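Local coordinates for Tautomerase_3 domain-containing protein (Corynebacterium halotolerans YIM 70093 = DSM 44683, PDB 7M58) that belongs to the cis-3-chloroacrylic acid dehalogenase family of the tautomerase superfamily and is probably a hydrolase acting on small carboxylic acids, assembled as a trimer, at residues Val5-Gly10 with Phe43-Ala48; Ile65-Arg70 with Val102-Ile107. All coordinates share one frame; numbering follows the deposited sequence.

Contact 1 (Val5-Gly10 with Phe43-Ala48); sequences VSSRAG and FNDLDA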
loop_
_atom_site.group_PDB
_atom_site.type_symbol
_atom_site.label_atom_id
_atom_site.label_comp_id
_atom_site.label_asym_id
_atom_site.label_seq_id
_atom_site.Cartn_x
_atom_site.Cartn_y
_atom_site.Cartn_z
ATOM N N VAL A 5 2.880 -9.024 -2.719
ATOM C CA VAL A 5 3.132 -9.522 -4.066
ATOM C C VAL A 5 1.794 -9.591 -4.768
ATOM O O VAL A 5 0.906 -10.335 -4.339
ATOM C CB VAL A 5 3.803 -10.903 -4.059
ATOM C CG1 VAL A 5 3.937 -11.410 -5.476
ATOM C CG2 VAL A 5 5.156 -10.874 -3.314
ATOM N N SER A 6 1.638 -8.818 -5.831
ATOM C CA SER A 6 0.387 -8.768 -6.568
ATOM C C SER A 6 0.570 -9.446 -7.912
ATOM O O SER A 6 1.522 -9.129 -8.641
ATOM C CB SER A 6 -0.072 -7.324 -6.776
ATOM O OG SER A 6 -0.451 -6.747 -5.544
ATOM N N SER A 7 -0.338 -10.372 -8.227
ATOM C CA SER A 7 -0.339 -11.104 -9.486
ATOM C C SER A 7 -1.740 -11.641 -9.727
ATOM O O SER A 7 -2.530 -11.793 -8.790
ATOM C CB SER A 7 0.662 -12.259 -9.484
ATOM O OG SER A 7 0.361 -13.194 -8.462
ATOM N N ARG A 8 -2.037 -11.914 -11.002
ATOM C CA ARG A 8 -3.269 -12.607 -11.376
ATOM C C ARG A 8 -3.441 -13.877 -10.558
ATOM O O ARG A 8 -2.533 -14.709 -10.491
ATOM C CB ARG A 8 -3.235 -12.949 -12.865
ATOM C CG ARG A 8 -4.341 -13.881 -13.314
ATOM C CD ARG A 8 -5.603 -13.170 -13.728
ATOM N NE ARG A 8 -6.307 -13.919 -14.775
ATOM C CZ ARG A 8 -7.172 -14.904 -14.533
ATOM N NH1 ARG A 8 -7.459 -15.245 -13.275
ATOM N NH2 ARG A 8 -7.765 -15.533 -15.544
ATOM N N ALA A 9 -4.589 -14.002 -9.900
ATOM C CA ALA A 9 -4.908 -15.241 -9.206
ATOM C C ALA A 9 -4.668 -16.426 -10.131
ATOM O O ALA A 9 -5.175 -16.468 -11.259
ATOM C CB ALA A 9 -6.356 -15.231 -8.721
ATOM N N GLY A 10 -3.897 -17.388 -9.642
ATOM C CA GLY A 10 -3.521 -18.548 -10.406
ATOM C C GLY A 10 -2.120 -18.493 -10.971
ATOM O O GLY A 10 -1.572 -19.539 -11.327
ATOM N N PHE A 43 0.444 -12.364 -0.358
ATOM C CA PHE A 43 0.093 -12.548 -1.759
ATOM C C PHE A 43 -1.315 -12.020 -1.984
ATOM O O PHE A 43 -2.289 -12.613 -1.506
ATOM C CB PHE A 43 0.207 -14.015 -2.168
ATOM C CG PHE A 43 1.611 -14.488 -2.241
ATOM C CD1 PHE A 43 2.382 -14.237 -3.377
ATOM C CD2 PHE A 43 2.192 -15.153 -1.166
ATOM C CE1 PHE A 43 3.705 -14.652 -3.444
ATOM C CE2 PHE A 43 3.518 -15.576 -1.227
ATOM C CZ PHE A 43 4.278 -15.325 -2.367
ATOM N N ASN A 44 -1.409 -10.911 -2.720
ATOM C CA ASN A 44 -2.683 -10.355 -3.166
ATOM C C ASN A 44 -2.980 -10.883 -4.566
ATOM O O ASN A 44 -2.372 -10.449 -5.555
ATOM C CB ASN A 44 -2.645 -8.829 -3.155
ATOM C CG ASN A 44 -2.515 -8.264 -1.744
ATOM O OD1 ASN A 44 -3.394 -8.462 -0.900
ATOM N ND2 ASN A 44 -1.423 -7.552 -1.484
ATOM N N ASP A 45 -3.924 -11.811 -4.661
ATOM C CA ASP A 45 -4.279 -12.362 -5.957
ATOM C C ASP A 45 -5.352 -11.508 -6.616
ATOM O O ASP A 45 -6.323 -11.090 -5.974
ATOM C CB ASP A 45 -4.748 -13.812 -5.816
ATOM C CG ASP A 45 -3.608 -14.763 -5.451
ATOM O OD1 ASP A 45 -2.418 -14.368 -5.564
ATOM O OD2 ASP A 45 -3.902 -15.909 -5.055
ATOM N N LEU A 46 -5.197 -11.292 -7.914
ATOM C CA LEU A 46 -6.018 -10.344 -8.644
ATOM C C LEU A 46 -6.958 -11.084 -9.584
ATOM O O LEU A 46 -6.631 -12.166 -10.075
ATOM C CB LEU A 46 -5.133 -9.386 -9.448
ATOM C CG LEU A 46 -4.189 -8.488 -8.662
ATOM C CD1 LEU A 46 -3.266 -7.733 -9.615
ATOM C CD2 LEU A 46 -4.992 -7.534 -7.785
ATOM N N ASP A 47 -8.131 -10.485 -9.820
ATOM C CA ASP A 47 -9.105 -10.982 -10.789
ATOM C C ASP A 47 -8.541 -10.924 -12.216
ATOM O O ASP A 47 -7.494 -10.320 -12.478
ATOM C CB ASP A 47 -10.411 -10.191 -10.679
ATOM C CG ASP A 47 -11.640 -11.034 -11.017
ATOM O OD1 ASP A 47 -11.476 -12.137 -11.589
ATOM O OD2 ASP A 47 -12.772 -10.599 -10.708
ATOM N N ALA A 48 -9.292 -11.515 -13.152
ATOM C CA ALA A 48 -8.787 -11.755 -14.507
ATOM C C ALA A 48 -8.393 -10.472 -15.243
ATOM O O ALA A 48 -7.322 -10.407 -15.865
ATOM C CB ALA A 48 -9.824 -12.531 -15.314
HETATM O O HOH W 1 -2.913 -17.430 -7.031
#

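Contact 2 (Ile65-Arg70 with Val102-Ile107); sequences IHADIR and VYVNEI. With SO4 (sulfate ion), chain D.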
loop_
_atom_site.group_PDB
_atom_site.type_symbol
_atom_site.label_atom_id
_atom_site.label_comp_id
_atom_site.label_asym_id
_atom_site.label_seq_id
_atom_site.Cartn_x
_atom_site.Cartn_y
_atom_site.Cartn_z
ATOM N N ILE A 65 5.739 -6.272 -6.931
ATOM C CA ILE A 65 6.203 -6.509 -5.570
ATOM C C ILE A 65 6.284 -5.149 -4.891
ATOM O O ILE A 65 7.046 -4.281 -5.339
ATOM C CB ILE A 65 7.584 -7.181 -5.559
ATOM C CG1 ILE A 65 7.616 -8.418 -6.455
ATOM C CG2 ILE A 65 7.973 -7.566 -4.143
ATOM C CD1 ILE A 65 7.209 -9.657 -5.786
ATOM N N HIS A 66 5.531 -4.964 -3.804
ATOM C CA HIS A 66 5.618 -3.761 -2.978
ATOM C C HIS A 66 6.196 -4.121 -1.622
ATOM O O HIS A 66 5.612 -4.927 -0.892
ATOM C CB HIS A 66 4.271 -3.082 -2.763
ATOM C CG HIS A 66 4.378 -1.836 -1.934
ATOM N ND1 HIS A 66 4.488 -0.574 -2.479
ATOM C CD2 HIS A 66 4.455 -1.670 -0.592
ATOM C CE1 HIS A 66 4.593 0.316 -1.507
ATOM N NE2 HIS A 66 4.576 -0.325 -0.353
ATOM N N ALA A 67 7.304 -3.492 -1.263
ATOM C CA ALA A 67 8.007 -3.812 -0.031
ATOM C C ALA A 67 8.004 -2.609 0.897
ATOM O O ALA A 67 8.395 -1.518 0.486
ATOM C CB ALA A 67 9.439 -4.232 -0.349
ATOM N N ASP A 68 7.611 -2.802 2.151
ATOM C CA ASP A 68 7.754 -1.758 3.162
ATOM C C ASP A 68 8.951 -2.137 4.034
ATOM O O ASP A 68 8.941 -3.179 4.696
ATOM C CB ASP A 68 6.487 -1.589 4.010
ATOM C CG ASP A 68 5.292 -0.951 3.239
ATOM O OD1 ASP A 68 5.322 0.266 2.939
ATOM O OD2 ASP A 68 4.287 -1.661 2.972
ATOM N N ILE A 69 9.996 -1.310 4.005
ATOM C CA ILE A 69 11.223 -1.539 4.759
ATOM C C ILE A 69 11.523 -0.300 5.600
ATOM O O ILE A 69 11.027 0.803 5.345
ATOM C CB ILE A 69 12.431 -1.868 3.861
ATOM C CG1 ILE A 69 12.908 -0.600 3.139
ATOM C CG2 ILE A 69 12.103 -3.008 2.888
ATOM C CD1 ILE A 69 14.267 -0.761 2.531
ATOM N N ARG A 70 12.352 -0.490 6.615
ATOM C CA ARG A 70 12.755 0.618 7.468
ATOM C C ARG A 70 13.667 1.592 6.732
ATOM O O ARG A 70 14.517 1.195 5.927
ATOM C CB ARG A 70 13.465 0.080 8.703
ATOM C CG ARG A 70 12.521 -0.280 9.792
ATOM C CD ARG A 70 13.176 -1.062 10.898
ATOM N NE ARG A 70 13.790 -2.284 10.391
ATOM C CZ ARG A 70 14.694 -2.996 11.055
ATOM N NH1 ARG A 70 15.080 -2.617 12.264
ATOM N NH2 ARG A 70 15.219 -4.082 10.503
ATOM N N VAL A 102 9.256 -4.045 -8.937
ATOM C CA VAL A 102 9.489 -3.961 -7.494
ATOM C C VAL A 102 9.546 -2.493 -7.066
ATOM O O VAL A 102 10.268 -1.690 -7.671
ATOM C CB VAL A 102 10.792 -4.686 -7.086
ATOM C CG1 VAL A 102 10.852 -4.877 -5.579
ATOM C CG2 VAL A 102 10.917 -6.018 -7.807
ATOM N N TYR A 103 8.786 -2.148 -6.020
ATOM C CA TYR A 103 8.812 -0.832 -5.391
ATOM C C TYR A 103 9.216 -0.970 -3.930
ATOM O O TYR A 103 8.717 -1.845 -3.212
ATOM C CB TYR A 103 7.459 -0.151 -5.406
ATOM C CG TYR A 103 6.963 0.369 -6.714
ATOM C CD1 TYR A 103 7.547 0.003 -7.910
ATOM C CD2 TYR A 103 5.858 1.195 -6.747
ATOM C CE1 TYR A 103 7.059 0.470 -9.098
ATOM C CE2 TYR A 103 5.364 1.667 -7.915
ATOM C CZ TYR A 103 5.968 1.311 -9.096
ATOM O OH TYR A 103 5.451 1.809 -10.273
ATOM N N VAL A 104 10.062 -0.070 -3.462
ATOM C CA VAL A 104 10.483 -0.060 -2.065
ATOM C C VAL A 104 10.029 1.239 -1.418
ATOM O O VAL A 104 10.486 2.329 -1.804
ATOM C CB VAL A 104 11.997 -0.263 -1.932
ATOM C CG1 VAL A 104 12.493 0.166 -0.555
ATOM C CG2 VAL A 104 12.319 -1.714 -2.166
ATOM N N ASN A 105 9.123 1.168 -0.453
ATOM C CA ASN A 105 8.735 2.312 0.354
ATOM C C ASN A 105 9.450 2.174 1.685
ATOM O O ASN A 105 9.494 1.082 2.255
ATOM C CB ASN A 105 7.211 2.394 0.562
ATOM C CG ASN A 105 6.768 3.643 1.352
ATOM O OD1 ASN A 105 7.124 4.767 1.008
ATOM N ND2 ASN A 105 6.001 3.438 2.425
ATOM N N GLU A 106 10.010 3.266 2.179
ATOM C CA GLU A 106 10.856 3.241 3.363
ATOM C C GLU A 106 10.120 3.891 4.510
ATOM O O GLU A 106 9.584 4.994 4.368
ATOM C CB GLU A 106 12.151 3.993 3.136
ATOM C CG GLU A 106 13.117 3.280 2.290
ATOM C CD GLU A 106 14.319 4.141 2.030
ATOM O OE1 GLU A 106 15.166 4.283 2.947
ATOM O OE2 GLU A 106 14.386 4.697 0.897
ATOM N N ILE A 107 10.055 3.217 5.643
ATOM C CA ILE A 107 9.294 3.917 6.653
ATOM C C ILE A 107 10.130 3.837 7.937
ATOM O O ILE A 107 10.883 2.871 8.106
ATOM C CB ILE A 107 7.867 3.363 6.709
ATOM C CG1 ILE A 107 7.055 4.630 6.955
ATOM C CG2 ILE A 107 7.593 2.504 7.945
ATOM C CD1 ILE A 107 5.729 4.478 6.716
HETATM S S SO4 D . 13.656 -3.784 7.317
HETATM O O1 SO4 D . 14.389 -2.475 7.038
HETATM O O2 SO4 D . 12.760 -4.110 6.162
HETATM O O3 SO4 D . 12.837 -3.689 8.590
HETATM O O4 SO4 D . 14.605 -4.960 7.354
#

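Contact 1 (Val5-Gly10 with Phe43-Ala48)
Val5 meets Phe43 side by side in the C-terminal halves of two neighbouring parallel strands, the outer members of the beta-alpha-beta unit of strand 2-8, helix 14-31 and strand 40-46. CB of Val5 lies 3.7 Å from CD1 of Phe43; beyond it CG1, placed anti to the backbone N (chi1 176°), reaches both CD1 and CE1, while CG2 touches CE1 more loosely. A branched apolar chain suits this place, since CB and its methyls offer several carbons to the ring of Phe43. Backbone bonds zip up the strands: Asn44 N donates to Val5 O at 2.9 Å, Leu46 N to Ser7 O, and Ala9 N to Leu46 O, but Ser7 N to Asn44 O is weak (3.4 Å). At the strand end, Arg8 lays its guanidinium over Ala48, whose CA lies 3.3 Å from NE and over one face of the group. The small CB of Ala9 packs on CB of Asp45 at 3.6 Å. A water accepts from Gly10 N and gives a weak bond to Asp45 OD2, which also forms a salt bridge with Arg17. Helix 14-31 packs on the Val5 and Phe43 face through Leu24 and Val20, and strand 63-70 flanks strand 2-8 on its other edge.

Contact 2 (Ile65-Arg70 with Val102-Ile107)
The beta-alpha-beta unit of strand 63-70, helix 75-92 and strand 100-107 brings Ile65-Arg70 alongside Val102-Ile107 as parallel neighbours in the sheet. Five backbone bonds run from Tyr103 N to Ile65 O through to Ile107 N to Ile69 O, and the short segments are turned by 32° as the sheet twists. On one face Asn105 ND2 gives a nearly straight bond to Asp68 OD1 at 3.3 Å. The carboxylate oxygen lies in the amide plane, yet the two flat groups are turned 82° apart. Asn105 CG stands anti to its backbone N (chi1 -177°), which sends the amide across to Asp68. An asparagine suits the spot because it can both donate and accept: ND2 also donates to OD1 of Asn105 of the second subunit, and OD1 takes a weak bond from ND2 of Asn105 of the third. His66 NE2 adds a weak bond to the same Asp68 OD1 at 3.4 Å, with Asp68 CG at the edge of its ring, and NE2 rests 3.9 Å from Asn105 CB. The other face is mainly apolar from Ile65 to Val104: Ile69 CD1 packs on Val104 CG1 at 3.7 Å, and Ile65 CB on Val102 CG1 at 4.0 Å. Glu106 ends this face, salt-bridged to Lys78.

At the strand end Arg70 holds a sulfate, probably from the crystallisation liquor. Its backbone N reaches O1 at 2.9 Å, and NE approaches O3 at the guanidinium edge. His28 and Arg73 also bind the ion, and Glu125 takes a salt bridge from Arg70 NH2; such a cluster would suit an anionic ligand. Leu82, Ile85 and Thr86 of helix 75-92 pack on Val102, with Leu82 also touching Val104. Strand 2-8 flanks strand 63-70 on the side away from strand 100-107, whose backbone bonds to the third subunit.

In the fold
From the N terminus the chain runs along strand 2-8, through helix 14-31 and back into strand 40-46, where contact 1 closes the first beta-alpha-beta unit. Strand 63-70 then opens the second unit, and contact 2 closes it after helix 75-92. The two contacts therefore follow in series, neither nesting nor crossing. The beta-alpha-beta unit is the building block of the tautomerase superfamily, here present twice in one chain, as in cis-CaaD. Strands 2-8 and 63-70 lie antiparallel at the middle of the sheet, making one four-stranded layer of both units. The contact centres are about 18 Å apart, yet Val5 CG2 meets Ile65 CD1 at 3.4 Å. Both contacts also touch the second subunit of the trimer.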